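16L protein (Yaba-like disease virus, PDB 6TQP) probably inhibits apoptosis of the infected host cell as a poxviral Bcl-2-like protein, holding the BH3 segment of pro-apoptotic partners in a surface groove. Local coordinates at residues Leu46-Glu49 with Asp50-Ile54; Ile86-Ser89 with Leu90-Asn94; Asp93-Pro96 with Ser97-Leu100; Ile106-Ile109 with Val110-Gly114. All coordinates share one frame; numbering follows the deposited sequence.

Overall arrangement
All four contacts are local, between side chains three to five residues apart in an all-helical Bcl-2-like bundle. Contact 1 lies on helix 38-68, contact 2 at the end of helix 76-92, contact 3 at the start of helix 96-113 and contact 4 at the end of that same helix. Contacts 2 and 3 share Asp93 and Asn94, with centres 8 Å apart. Contact 1 meets contact 3 where Cys51 SG lies 3.6 Å from Leu100 O. Contacts 3 and 4, about 20 Å apart between centres, sit on opposite sides of the chain's centre. Contacts 1, 2 and 3 all reach the bound peptide; contact 3 gives it a salt bridge through Arg95.

Contact 1 of 4, residues Leu46-Glu49 with Asp50-Ile54; sequences LIKE and DCENI
The backbone N-H of Asp50 goes to Leu46 O (N to O 3.3 Å), and its carboxylate comes close to the same carbonyl. A water lies between the two groups, 2.8 Å from Leu46 O and 3.0 Å from Asp50 OD1, and can give a proton to either. The charge of Asp50 has a stronger partner in Lys147, which ties this helix to helix 137-148. One residue on, Cys51 N bonds to Ile47 O at 2.8 Å. Cys51 SG, anti to the carbonyl carbon (chi1 -67°), leans back over that turn and touches Ile47 CG2 at 3.8 Å. Both belong to the buried side of helix 38-68 in this Bcl-2-like bundle, where Ile47 packs on Val19 and Cys51 on Tyr23 and Ile103. Glu52 lies at the partly exposed edge, against Tyr23 of helix 12-27. While its N is bonded to Lys48 O, its extended side chain slants across that of Lys48, bringing Glu52 OE2 to 3.2 Å from Lys48 CE. The charged ends stay apart, Lys48 NZ to Glu52 OE2 being 4.4 Å, so any attraction is loose; Lys48 NZ also has a long, weak ion pair with Glu26. Asn53 N continues the helical pattern to Glu49 O, at 3.1 Å, and Asn53 CG hangs beside that carbonyl.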
ATOM      1  N   LEU A  46     -11.542   0.493  -7.550  1.00 34.62           N
ATOM      2  CA  LEU A  46     -10.463   0.857  -8.464  1.00 35.19           C
ATOM      3  C   LEU A  46      -9.115   0.374  -7.937  1.00 35.19           C
ATOM      4  O   LEU A  46      -8.312  -0.211  -8.676  1.00 39.10           O
ATOM      5  CB  LEU A  46     -10.447   2.365  -8.669  1.00 35.88           C
ATOM      6  CG  LEU A  46     -11.691   2.932  -9.366  1.00 40.17           C
ATOM      7  CD1 LEU A  46     -11.652   4.452  -9.353  1.00 41.09           C
ATOM      8  CD2 LEU A  46     -11.816   2.414 -10.799  1.00 47.55           C
ATOM      9  N   ILE A  47      -8.856   0.612  -6.658  1.00 29.13           N
ATOM     10  CA  ILE A  47      -7.569   0.256  -6.069  1.00 35.46           C
ATOM     11  C   ILE A  47      -7.401  -1.254  -6.024  1.00 38.25           C
ATOM     12  O   ILE A  47      -6.304  -1.784  -6.241  1.00 33.49           O
ATOM     13  CB  ILE A  47      -7.467   0.870  -4.667  1.00 33.76           C
ATOM     14  CG1 ILE A  47      -7.196   2.372  -4.779  1.00 41.48           C
ATOM     15  CG2 ILE A  47      -6.407   0.157  -3.824  1.00 37.02           C
ATOM     16  CD1 ILE A  47      -7.415   3.116  -3.498  1.00 43.58           C
ATOM     17  N   LYS A  48      -8.478  -1.968  -5.708  1.00 31.38           N
ATOM     18  CA  LYS A  48      -8.404  -3.419  -5.617  1.00 31.11           C
ATOM     19  C   LYS A  48      -7.933  -4.030  -6.929  1.00 38.57           C
ATOM     20  O   LYS A  48      -7.111  -4.953  -6.934  1.00 36.67           O
ATOM     21  CB  LYS A  48      -9.776  -3.975  -5.225  1.00 33.63           C
ATOM     22  CG  LYS A  48      -9.828  -5.477  -5.009  1.00 48.17           C
ATOM     23  CD  LYS A  48     -11.222  -5.908  -4.542  1.00 51.57           C
ATOM     24  CE  LYS A  48     -11.274  -7.405  -4.242  1.00 94.90           C
ATOM     25  NZ  LYS A  48     -12.655  -7.888  -3.964  1.00115.39           N
ATOM     26  N   GLU A  49      -8.455  -3.542  -8.055  1.00 44.49           N
ATOM     27  CA  GLU A  49      -8.052  -4.086  -9.348  1.00 47.38           C
ATOM     28  C   GLU A  49      -6.580  -3.809  -9.623  1.00 37.81           C
ATOM     29  O   GLU A  49      -5.841  -4.699 -10.063  1.00 36.49           O
ATOM     30  CB  GLU A  49      -8.910  -3.497 -10.464  1.00 72.88           C
ATOM     31  CG  GLU A  49     -10.353  -3.935 -10.439  1.00115.37           C
ATOM     32  CD  GLU A  49     -11.152  -3.306 -11.558  1.00116.77           C
ATOM     33  OE1 GLU A  49     -10.657  -2.326 -12.157  1.00 90.06           O
ATOM     34  OE2 GLU A  49     -12.268  -3.793 -11.839  1.00113.46           O
ATOM     35  N   ASP A  50      -6.144  -2.568  -9.413  1.00 39.41           N
ATOM     36  CA  ASP A  50      -4.745  -2.228  -9.651  1.00 40.70           C
ATOM     37  C   ASP A  50      -3.819  -3.048  -8.759  1.00 41.13           C
ATOM     38  O   ASP A  50      -2.812  -3.592  -9.225  1.00 43.62           O
ATOM     39  CB  ASP A  50      -4.513  -0.735  -9.423  1.00 37.21           C
ATOM     40  CG  ASP A  50      -5.224   0.132 -10.444  1.00 43.10           C
ATOM     41  OD1 ASP A  50      -5.588  -0.382 -11.523  1.00 46.85           O
ATOM     42  OD2 ASP A  50      -5.409   1.336 -10.168  1.00 44.22           O
ATOM     43  N   CYS A  51      -4.144  -3.154  -7.468  1.00 37.18           N
ATOM     44  CA  CYS A  51      -3.240  -3.835  -6.545  1.00 30.79           C
ATOM     45  C   CYS A  51      -3.225  -5.342  -6.769  1.00 36.82           C
ATOM     46  O   CYS A  51      -2.173  -5.974  -6.619  1.00 34.64           O
ATOM     47  CB  CYS A  51      -3.611  -3.489  -5.106  1.00 26.89           C
ATOM     48  SG  CYS A  51      -3.288  -1.736  -4.739  1.00 33.66           S
ATOM     49  N   GLU A  52      -4.360  -5.942  -7.152  1.00 35.92           N
ATOM     50  CA  GLU A  52      -4.343  -7.358  -7.501  1.00 33.33           C
ATOM     51  C   GLU A  52      -3.519  -7.605  -8.762  1.00 38.76           C
ATOM     52  O   GLU A  52      -2.872  -8.651  -8.883  1.00 36.01           O
ATOM     53  CB  GLU A  52      -5.777  -7.883  -7.667  1.00 36.38           C
ATOM     54  CG  GLU A  52      -6.521  -7.964  -6.349  1.00 56.45           C
ATOM     55  CD  GLU A  52      -7.955  -8.416  -6.499  1.00 64.40           C
ATOM     56  OE1 GLU A  52      -8.446  -8.496  -7.647  1.00 51.09           O
ATOM     57  OE2 GLU A  52      -8.585  -8.693  -5.460  1.00 58.98           O
ATOM     58  N   ASN A  53      -3.487  -6.648  -9.689  1.00 33.12           N
ATOM     59  CA  ASN A  53      -2.686  -6.828 -10.895  1.00 36.36           C
ATOM     60  C   ASN A  53      -1.200  -6.679 -10.591  1.00 38.07           C
ATOM     61  O   ASN A  53      -0.366  -7.393 -11.166  1.00 40.16           O
ATOM     62  CB  ASN A  53      -3.132  -5.836 -11.966  1.00 48.92           C
ATOM     63  CG  ASN A  53      -4.406  -6.279 -12.664  1.00 74.64           C
ATOM     64  OD1 ASN A  53      -4.689  -7.475 -12.763  1.00 64.86           O
ATOM     65  ND2 ASN A  53      -5.182  -5.321 -13.147  1.00 91.27           N
ATOM     66  N   ILE A  54      -0.850  -5.771  -9.678  1.00 37.11           N
ATOM     67  CA  ILE A  54       0.547  -5.633  -9.260  1.00 34.27           C
ATOM     68  C   ILE A  54       1.012  -6.904  -8.563  1.00 35.15           C
ATOM     69  O   ILE A  54       2.114  -7.409  -8.815  1.00 35.58           O
ATOM     70  CB  ILE A  54       0.712  -4.409  -8.346  1.00 31.42           C
ATOM     71  CG1 ILE A  54       0.418  -3.119  -9.118  1.00 31.70           C
ATOM     72  CG2 ILE A  54       2.115  -4.358  -7.767  1.00 32.62           C
ATOM     73  CD1 ILE A  54       0.302  -1.860  -8.204  1.00 35.87           C
TER
HETATM   74  O   HOH W   1      -8.561   0.101 -11.490  1.00 57.35           O

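Contact 2 of 4, residues Ile86-Ser89 with Leu90-Asn94; sequences IIES and LENDN
Ile86 O takes the N-H of Leu90, with Leu90 N at 3.0 Å, and Leu90 CB rests near the same carbonyl. Beyond this turn both side chains head into the bundle, Ile86 to Ile102 and Ile129, Leu90 to Lys99 and Ile133. Ile87 O accepts from Glu91 N. The CG2 branch of Ile87, anti to the backbone N, reaches toward the carboxylate that slants past it, 3.9 Å from Glu91 OE2. Glu88 O is held twice: Asn92 N donates to it at 2.9 Å, and a water donates at 3.0 Å while giving its other proton to Asn92 OD1. This closes a small ring between backbone and amide. The side chains of Glu88 and Asn92 lie alongside, pointing the same way, with carboxylate and amide planes 72° apart. Here helix 76-92 nears its C-terminal end beside the ligand groove of the Bcl-2-like fold, and Glu88 OE1 makes a weak hydrogen bond to the bound peptide's backbone. Ser89 O receives a weak bond from Asp93 N, 3.1 Å long and bent to 128°, as the chain leaves helical geometry. Ser89 OG bonds back to Gln85 O; a second water lies 3.4 Å from Ser89 OG, a weak link, and accepts from Asn92 ND2.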
ATOM      1  N   ILE A  86       9.445   1.700   4.842  1.00 30.92           N
ATOM      2  CA  ILE A  86       8.434   1.919   3.813  1.00 27.53           C
ATOM      3  C   ILE A  86       8.119   3.409   3.704  1.00 28.63           C
ATOM      4  O   ILE A  86       8.059   3.980   2.603  1.00 29.79           O
ATOM      5  CB  ILE A  86       7.179   1.070   4.109  1.00 27.30           C
ATOM      6  CG1 ILE A  86       7.516  -0.420   3.993  1.00 32.58           C
ATOM      7  CG2 ILE A  86       6.064   1.415   3.149  1.00 35.15           C
ATOM      8  CD1 ILE A  86       6.385  -1.376   4.439  1.00 35.77           C
ATOM      9  N   ILE A  87       7.938   4.074   4.847  1.00 27.44           N
ATOM     10  CA  ILE A  87       7.716   5.518   4.836  1.00 27.98           C
ATOM     11  C   ILE A  87       8.856   6.230   4.115  1.00 35.51           C
ATOM     12  O   ILE A  87       8.628   7.133   3.302  1.00 34.60           O
ATOM     13  CB  ILE A  87       7.541   6.041   6.277  1.00 44.29           C
ATOM     14  CG1 ILE A  87       6.295   5.403   6.913  1.00 73.05           C
ATOM     15  CG2 ILE A  87       7.533   7.573   6.297  1.00 45.18           C
ATOM     16  CD1 ILE A  87       5.477   6.319   7.793  1.00153.13           C
ATOM     17  N   GLU A  88      10.098   5.851   4.410  1.00 33.23           N
ATOM     18  CA  GLU A  88      11.240   6.499   3.764  1.00 32.06           C
ATOM     19  C   GLU A  88      11.193   6.315   2.247  1.00 37.16           C
ATOM     20  O   GLU A  88      11.416   7.263   1.484  1.00 36.71           O
ATOM     21  CB  GLU A  88      12.537   5.945   4.345  1.00 42.46           C
ATOM     22  CG  GLU A  88      13.765   6.577   3.765  1.00 52.66           C
ATOM     23  CD  GLU A  88      15.024   6.148   4.476  1.00 92.16           C
ATOM     24  OE1 GLU A  88      15.002   6.004   5.719  1.00113.10           O
ATOM     25  OE2 GLU A  88      16.035   5.955   3.780  1.00 96.55           O
ATOM     26  N   SER A  89      10.889   5.102   1.789  1.00 29.86           N
ATOM     27  CA  SER A  89      10.846   4.854   0.353  1.00 34.98           C
ATOM     28  C   SER A  89       9.751   5.669  -0.309  1.00 35.30           C
ATOM     29  O   SER A  89       9.905   6.117  -1.454  1.00 34.10           O
ATOM     30  CB  SER A  89      10.641   3.369   0.089  1.00 39.85           C
ATOM     31  OG  SER A  89      11.764   2.634   0.541  1.00 45.26           O
ATOM     32  N   LEU A  90       8.656   5.899   0.407  1.00 29.69           N
ATOM     33  CA  LEU A  90       7.553   6.686  -0.131  1.00 30.62           C
ATOM     34  C   LEU A  90       7.904   8.163  -0.192  1.00 36.55           C
ATOM     35  O   LEU A  90       7.549   8.851  -1.155  1.00 39.52           O
ATOM     36  CB  LEU A  90       6.309   6.470   0.723  1.00 36.37           C
ATOM     37  CG  LEU A  90       5.028   7.183   0.293  1.00 53.79           C
ATOM     38  CD1 LEU A  90       4.759   7.000  -1.201  1.00 51.03           C
ATOM     39  CD2 LEU A  90       3.866   6.654   1.121  1.00 73.03           C
ATOM     40  N   GLU A  91       8.577   8.678   0.837  1.00 29.77           N
ATOM     41  CA  GLU A  91       9.067  10.049   0.758  1.00 32.29           C
ATOM     42  C   GLU A  91      10.090  10.204  -0.363  1.00 33.15           C
ATOM     43  O   GLU A  91      10.155  11.262  -1.003  1.00 38.32           O
ATOM     44  CB  GLU A  91       9.664  10.473   2.101  1.00 52.40           C
ATOM     45  CG  GLU A  91       8.620  10.648   3.188  1.00105.72           C
ATOM     46  CD  GLU A  91       9.225  10.912   4.551  1.00112.77           C
ATOM     47  OE1 GLU A  91      10.463  10.789   4.695  1.00 80.48           O
ATOM     48  OE2 GLU A  91       8.456  11.241   5.480  1.00 91.86           O
ATOM     49  N   ASN A  92      10.886   9.164  -0.622  1.00 32.16           N
ATOM     50  CA  ASN A  92      11.876   9.232  -1.694  1.00 38.27           C
ATOM     51  C   ASN A  92      11.246   9.239  -3.076  1.00 37.00           C
ATOM     52  O   ASN A  92      11.838   9.783  -4.016  1.00 45.41           O
ATOM     53  CB  ASN A  92      12.846   8.058  -1.607  1.00 38.51           C
ATOM     54  CG  ASN A  92      13.865   8.227  -0.505  1.00 51.54           C
ATOM     55  OD1 ASN A  92      14.048   9.324   0.024  1.00 49.92           O
ATOM     56  ND2 ASN A  92      14.550   7.143  -0.161  1.00 57.06           N
ATOM     57  N   ASP A  93      10.072   8.620  -3.232  1.00 34.70           N
ATOM     58  CA  ASP A  93       9.454   8.498  -4.554  1.00 27.34           C
ATOM     59  C   ASP A  93       7.932   8.549  -4.366  1.00 34.09           C
ATOM     60  O   ASP A  93       7.268   7.516  -4.291  1.00 29.55           O
ATOM     61  CB  ASP A  93       9.900   7.218  -5.242  1.00 29.58           C
ATOM     62  CG  ASP A  93       9.515   7.173  -6.693  1.00 35.07           C
ATOM     63  OD1 ASP A  93       8.862   8.129  -7.161  1.00 34.46           O
ATOM     64  OD2 ASP A  93       9.854   6.177  -7.363  1.00 31.36           O
ATOM     65  N   ASN A  94       7.391   9.767  -4.346  1.00 36.04           N
ATOM     66  CA  ASN A  94       6.045  10.040  -3.861  1.00 36.15           C
ATOM     67  C   ASN A  94       4.943   9.845  -4.912  1.00 39.76           C
ATOM     68  O   ASN A  94       3.843  10.372  -4.733  1.00 48.80           O
ATOM     69  CB  ASN A  94       5.985  11.473  -3.334  1.00 49.05           C
ATOM     70  CG  ASN A  94       4.777  11.725  -2.495  1.00 66.04           C
ATOM     71  OD1 ASN A  94       4.414  10.904  -1.657  1.00 59.30           O
ATOM     72  ND2 ASN A  94       4.122  12.858  -2.727  1.00 87.15           N
TER
HETATM   73  O   HOH W   2      12.926   9.671   2.426  1.00 54.49           O
HETATM   74  O   HOH W   3      13.842   4.368  -1.546  1.00 42.10           O

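Contact 3 of 4, residues Asp93-Pro96 with Ser97-Leu100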
ATOM      1  N   ASP A  93      10.072   8.620  -3.232  1.00 34.70           N
ATOM      2  CA  ASP A  93       9.454   8.498  -4.554  1.00 27.34           C
ATOM      3  C   ASP A  93       7.932   8.549  -4.366  1.00 34.09           C
ATOM      4  O   ASP A  93       7.268   7.516  -4.291  1.00 29.55           O
ATOM      5  CB  ASP A  93       9.900   7.218  -5.242  1.00 29.58           C
ATOM      6  CG  ASP A  93       9.515   7.173  -6.693  1.00 35.07           C
ATOM      7  OD1 ASP A  93       8.862   8.129  -7.161  1.00 34.46           O
ATOM      8  OD2 ASP A  93       9.854   6.177  -7.363  1.00 31.36           O
ATOM      9  N   ASN A  94       7.391   9.767  -4.346  1.00 36.04           N
ATOM     10  CA  ASN A  94       6.045  10.040  -3.861  1.00 36.15           C
ATOM     11  C   ASN A  94       4.943   9.845  -4.912  1.00 39.76           C
ATOM     12  O   ASN A  94       3.843  10.372  -4.733  1.00 48.80           O
ATOM     13  CB  ASN A  94       5.985  11.473  -3.334  1.00 49.05           C
ATOM     14  CG  ASN A  94       4.777  11.725  -2.495  1.00 66.04           C
ATOM     15  OD1 ASN A  94       4.414  10.904  -1.657  1.00 59.30           O
ATOM     16  ND2 ASN A  94       4.122  12.858  -2.727  1.00 87.15           N
ATOM     17  N   ARG A  95       5.182   9.106  -5.979  1.00 35.23           N
ATOM     18  CA  ARG A  95       4.214   9.091  -7.073  1.00 28.94           C
ATOM     19  C   ARG A  95       2.986   8.234  -6.743  1.00 31.27           C
ATOM     20  O   ARG A  95       3.040   7.356  -5.880  1.00 28.70           O
ATOM     21  CB  ARG A  95       4.884   8.585  -8.342  1.00 29.73           C
ATOM     22  CG  ARG A  95       5.993   9.546  -8.826  1.00 29.15           C
ATOM     23  CD  ARG A  95       6.762   8.968  -9.959  1.00 35.20           C
ATOM     24  NE  ARG A  95       7.551   7.819  -9.538  1.00 30.35           N
ATOM     25  CZ  ARG A  95       7.998   6.888 -10.374  1.00 27.10           C
ATOM     26  NH1 ARG A  95       7.726   6.978 -11.667  1.00 31.06           N
ATOM     27  NH2 ARG A  95       8.696   5.860  -9.919  1.00 32.93           N
ATOM     28  N   PRO A  96       1.847   8.495  -7.406  1.00 29.01           N
ATOM     29  CA  PRO A  96       0.665   7.638  -7.185  1.00 29.13           C
ATOM     30  C   PRO A  96       0.918   6.172  -7.476  1.00 25.11           C
ATOM     31  O   PRO A  96       0.472   5.303  -6.714  1.00 28.11           O
ATOM     32  CB  PRO A  96      -0.377   8.235  -8.138  1.00 27.56           C
ATOM     33  CG  PRO A  96      -0.008   9.648  -8.259  1.00 33.78           C
ATOM     34  CD  PRO A  96       1.508   9.685  -8.210  1.00 31.71           C
ATOM     35  N   SER A  97       1.622   5.866  -8.570  1.00 26.21           N
ATOM     36  CA  SER A  97       1.907   4.476  -8.907  1.00 25.26           C
ATOM     37  C   SER A  97       2.734   3.800  -7.820  1.00 32.56           C
ATOM     38  O   SER A  97       2.544   2.613  -7.530  1.00 27.75           O
ATOM     39  CB  SER A  97       2.627   4.412 -10.256  1.00 30.38           C
ATOM     40  OG  SER A  97       3.684   5.367 -10.294  1.00 41.20           O
ATOM     41  N   VAL A  98       3.676   4.530  -7.219  1.00 29.37           N
ATOM     42  CA  VAL A  98       4.431   3.970  -6.103  1.00 22.90           C
ATOM     43  C   VAL A  98       3.499   3.645  -4.942  1.00 27.87           C
ATOM     44  O   VAL A  98       3.639   2.609  -4.282  1.00 27.88           O
ATOM     45  CB  VAL A  98       5.551   4.935  -5.668  1.00 28.57           C
ATOM     46  CG1 VAL A  98       6.233   4.430  -4.409  1.00 28.69           C
ATOM     47  CG2 VAL A  98       6.560   5.089  -6.785  1.00 26.05           C
ATOM     48  N   LYS A  99       2.555   4.538  -4.655  1.00 25.63           N
ATOM     49  CA  LYS A  99       1.635   4.294  -3.551  1.00 29.46           C
ATOM     50  C   LYS A  99       0.843   3.020  -3.780  1.00 26.02           C
ATOM     51  O   LYS A  99       0.637   2.234  -2.850  1.00 30.34           O
ATOM     52  CB  LYS A  99       0.704   5.487  -3.375  1.00 31.32           C
ATOM     53  CG  LYS A  99       1.405   6.707  -2.796  1.00 29.72           C
ATOM     54  CD  LYS A  99       0.503   7.927  -2.737  1.00 26.88           C
ATOM     55  CE  LYS A  99       1.205   9.118  -2.054  1.00 24.94           C
ATOM     56  NZ  LYS A  99       0.277  10.278  -1.814  1.00 34.07           N
ATOM     57  N   LEU A 100       0.409   2.784  -5.016  1.00 26.43           N
ATOM     58  CA  LEU A 100      -0.311   1.550  -5.308  1.00 27.80           C
ATOM     59  C   LEU A 100       0.576   0.342  -5.064  1.00 34.89           C
ATOM     60  O   LEU A 100       0.154  -0.631  -4.432  1.00 31.06           O
ATOM     61  CB  LEU A 100      -0.817   1.570  -6.743  1.00 25.55           C
ATOM     62  CG  LEU A 100      -1.930   2.587  -7.011  1.00 30.70           C
ATOM     63  CD1 LEU A 100      -2.260   2.589  -8.463  1.00 30.30           C
ATOM     64  CD2 LEU A 100      -3.193   2.264  -6.191  1.00 28.63           C
TER
HETATM   65  O   HOH W   4       2.147  12.253  -0.988  1.00 44.14           O
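Val98 packs its two methyl branches against Asp93 and Arg95. Val98 CG1 lies 3.3 Å from Asp93 O. Val98 CG2, anti to the carbonyl carbon, comes within 3.5 Å of Asp93 OD2 and 3.9 Å of Arg95 NH2, touching both partners of an ion pair with one methyl. That pair is a side-on, two-pronged grip: Arg95 NE meets Asp93 OD1 at 2.7 Å and Arg95 NH2 meets Asp93 OD2 at 2.8 Å, each oxygen using its syn lone pair. The carboxylate oxygens stand somewhat out of the guanidinium plane, 20° at NE and 16° at NH2. The arginine side chain bends at chi3 (-68°), and the pair of hydrogen bonds should restrain rotation of the guanidinium, leaving NH1 to form a salt bridge with an acidic side chain of the bound peptide. An arginine at the start of this central helix that pairs with an acid of the ligand is a recurring feature of BH3 recognition in cellular Bcl-2 proteins, and Arg95 is consistent with that role. Backbone bonds begin the helix: Arg95 O, of the N-cap residue, accepts from Lys99 N at 3.1 Å, and Pro96 O accepts from Leu100 N. Pro96 has no N-H to offer in the first turn, where helical amides lack carbonyl partners anyway. A water-mediated link joins Asn94 and Lys99. One water accepts from Asn94 ND2 (2.7 Å) and from Lys99 NZ (2.8 Å), while the extended Lys99 chain passes obliquely beside Asn94 OD1. Lys99 NZ also bonds to Ile133 O.

Contact 4 of 4, residues Ile106-Ile109 with Val110-Gly114; sequences ISMI and VEMNG
Met112 reaches back along the helix beside Met108, one turn earlier, and each of its atoms from CB to the tip meets that residue. Met112 CB sits 3.4 Å from Met108 O, the carbonyl that also takes the N-H of Met112, with Met112 N at 2.8 Å. Met112 CG, anti to the carbonyl carbon (chi1 -76°), keeps to the same oxygen, again 3.4 Å from Met108 O. From there the chain runs extended, and Met112 SD draws level with Met108 CG at 3.8 Å. The terminal Met112 CE ends 3.6 Å from Met108 SD and 3.7 Å from Met108 CG. The two thioether chains therefore lie side by side, pointing the same way, with a methyl resting against a sulfur. Asn113 crosses Ile109 obliquely. Its N-H goes to Ile109 O, and its CG lies between the backbone N and the carbonyl carbon (chi1 73°), which turns the amide back to Ile109 O, with Asn113 ND2 3.7 Å from Ile109 CG2, while Asn113 OD1 makes a weak bond to Tyr115 N just beyond the turn. Around this last part of helix 96-113, Met108 packs on Met55, Leu62 and Cys66 of helix 38-68, Ile106 and Ser107 lie on Ile24 of helix 12-27, and Ile109, Val110 and Asn113 share Met122 of helix 120-134.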
ATOM      1  N   ILE A 106       2.133  -4.066   1.375  1.00 25.08           N
ATOM      2  CA  ILE A 106       1.532  -4.283   2.696  1.00 25.59           C
ATOM      3  C   ILE A 106       0.650  -5.518   2.673  1.00 28.61           C
ATOM      4  O   ILE A 106       0.659  -6.321   3.617  1.00 26.95           O
ATOM      5  CB  ILE A 106       0.730  -3.042   3.137  1.00 29.31           C
ATOM      6  CG1 ILE A 106       1.623  -1.807   3.215  1.00 37.31           C
ATOM      7  CG2 ILE A 106       0.071  -3.244   4.514  1.00 30.65           C
ATOM      8  CD1 ILE A 106       0.844  -0.551   3.160  1.00 67.50           C
ATOM      9  N   SER A 107      -0.121  -5.701   1.598  1.00 34.40           N
ATOM     10  CA  SER A 107      -0.960  -6.900   1.503  1.00 32.56           C
ATOM     11  C   SER A 107      -0.122  -8.160   1.637  1.00 38.51           C
ATOM     12  O   SER A 107      -0.482  -9.090   2.372  1.00 35.49           O
ATOM     13  CB  SER A 107      -1.719  -6.915   0.177  1.00 37.40           C
ATOM     14  OG  SER A 107      -2.634  -5.844   0.125  1.00 45.82           O
ATOM     15  N   MET A 108       1.006  -8.212   0.927  1.00 34.45           N
ATOM     16  CA  MET A 108       1.871  -9.378   1.037  1.00 36.15           C
ATOM     17  C   MET A 108       2.451  -9.513   2.439  1.00 36.25           C
ATOM     18  O   MET A 108       2.514 -10.621   2.977  1.00 39.10           O
ATOM     19  CB  MET A 108       3.000  -9.311   0.021  1.00 35.23           C
ATOM     20  CG  MET A 108       3.932 -10.509   0.131  1.00 40.81           C
ATOM     21  SD  MET A 108       5.238 -10.437  -1.094  1.00 37.95           S
ATOM     22  CE  MET A 108       4.231 -10.871  -2.511  1.00 32.54           C
ATOM     23  N   ILE A 109       2.911  -8.408   3.033  1.00 33.61           N
ATOM     24  CA  ILE A 109       3.464  -8.479   4.388  1.00 36.18           C
ATOM     25  C   ILE A 109       2.459  -9.132   5.318  1.00 37.19           C
ATOM     26  O   ILE A 109       2.787 -10.044   6.086  1.00 40.16           O
ATOM     27  CB  ILE A 109       3.861  -7.078   4.887  1.00 35.21           C
ATOM     28  CG1 ILE A 109       4.991  -6.519   4.026  1.00 32.30           C
ATOM     29  CG2 ILE A 109       4.319  -7.132   6.361  1.00 36.42           C
ATOM     30  CD1 ILE A 109       5.358  -5.080   4.332  1.00 36.11           C
ATOM     31  N   VAL A 110       1.208  -8.683   5.238  1.00 31.35           N
ATOM     32  CA  VAL A 110       0.159  -9.199   6.110  1.00 38.81           C
ATOM     33  C   VAL A 110      -0.098 -10.671   5.820  1.00 44.28           C
ATOM     34  O   VAL A 110      -0.272 -11.486   6.739  1.00 41.18           O
ATOM     35  CB  VAL A 110      -1.103  -8.336   5.933  1.00 51.15           C
ATOM     36  CG1 VAL A 110      -2.353  -9.079   6.292  1.00 86.99           C
ATOM     37  CG2 VAL A 110      -0.980  -7.051   6.763  1.00 42.05           C
ATOM     38  N   GLU A 111      -0.132 -11.038   4.536  1.00 40.27           N
ATOM     39  CA  GLU A 111      -0.361 -12.435   4.180  1.00 43.31           C
ATOM     40  C   GLU A 111       0.797 -13.321   4.621  1.00 51.55           C
ATOM     41  O   GLU A 111       0.588 -14.494   4.947  1.00 55.23           O
ATOM     42  CB  GLU A 111      -0.590 -12.561   2.673  1.00 49.12           C
ATOM     43  CG  GLU A 111      -1.930 -11.985   2.205  1.00 81.95           C
ATOM     44  CD  GLU A 111      -2.148 -12.129   0.708  1.00 96.00           C
ATOM     45  OE1 GLU A 111      -1.189 -12.492  -0.006  1.00 87.83           O
ATOM     46  OE2 GLU A 111      -3.283 -11.881   0.249  1.00 80.91           O
ATOM     47  N   MET A 112       2.018 -12.783   4.650  1.00 50.85           N
ATOM     48  CA  MET A 112       3.171 -13.580   5.062  1.00 49.89           C
ATOM     49  C   MET A 112       3.246 -13.727   6.578  1.00 56.07           C
ATOM     50  O   MET A 112       3.314 -14.846   7.093  1.00 55.12           O
ATOM     51  CB  MET A 112       4.458 -12.955   4.528  1.00 48.80           C
ATOM     52  CG  MET A 112       4.675 -13.213   3.064  1.00 53.74           C
ATOM     53  SD  MET A 112       6.219 -12.520   2.478  1.00 52.86           S
ATOM     54  CE  MET A 112       6.303 -13.246   0.839  1.00 75.09           C
ATOM     55  N   ASN A 113       3.245 -12.612   7.308  1.00 57.81           N
ATOM     56  CA  ASN A 113       3.458 -12.657   8.750  1.00 50.27           C
ATOM     57  C   ASN A 113       2.199 -13.051   9.536  1.00 49.81           C
ATOM     58  O   ASN A 113       2.213 -12.979  10.769  1.00 55.40           O
ATOM     59  CB  ASN A 113       4.020 -11.308   9.244  1.00 49.82           C
ATOM     60  CG  ASN A 113       2.989 -10.191   9.258  1.00 57.44           C
ATOM     61  OD1 ASN A 113       1.794 -10.418   9.087  1.00 58.05           O
ATOM     62  ND2 ASN A 113       3.460  -8.966   9.489  1.00 53.11           N
ATOM     63  N   GLY A 114       1.126 -13.473   8.867  1.00 52.09           N
ATOM     64  CA  GLY A 114      -0.047 -13.979   9.562  1.00 55.29           C
ATOM     65  C   GLY A 114      -0.804 -12.958  10.381  1.00 55.33           C
ATOM     66  O   GLY A 114      -1.462 -13.320  11.356  1.00 50.16           O
TER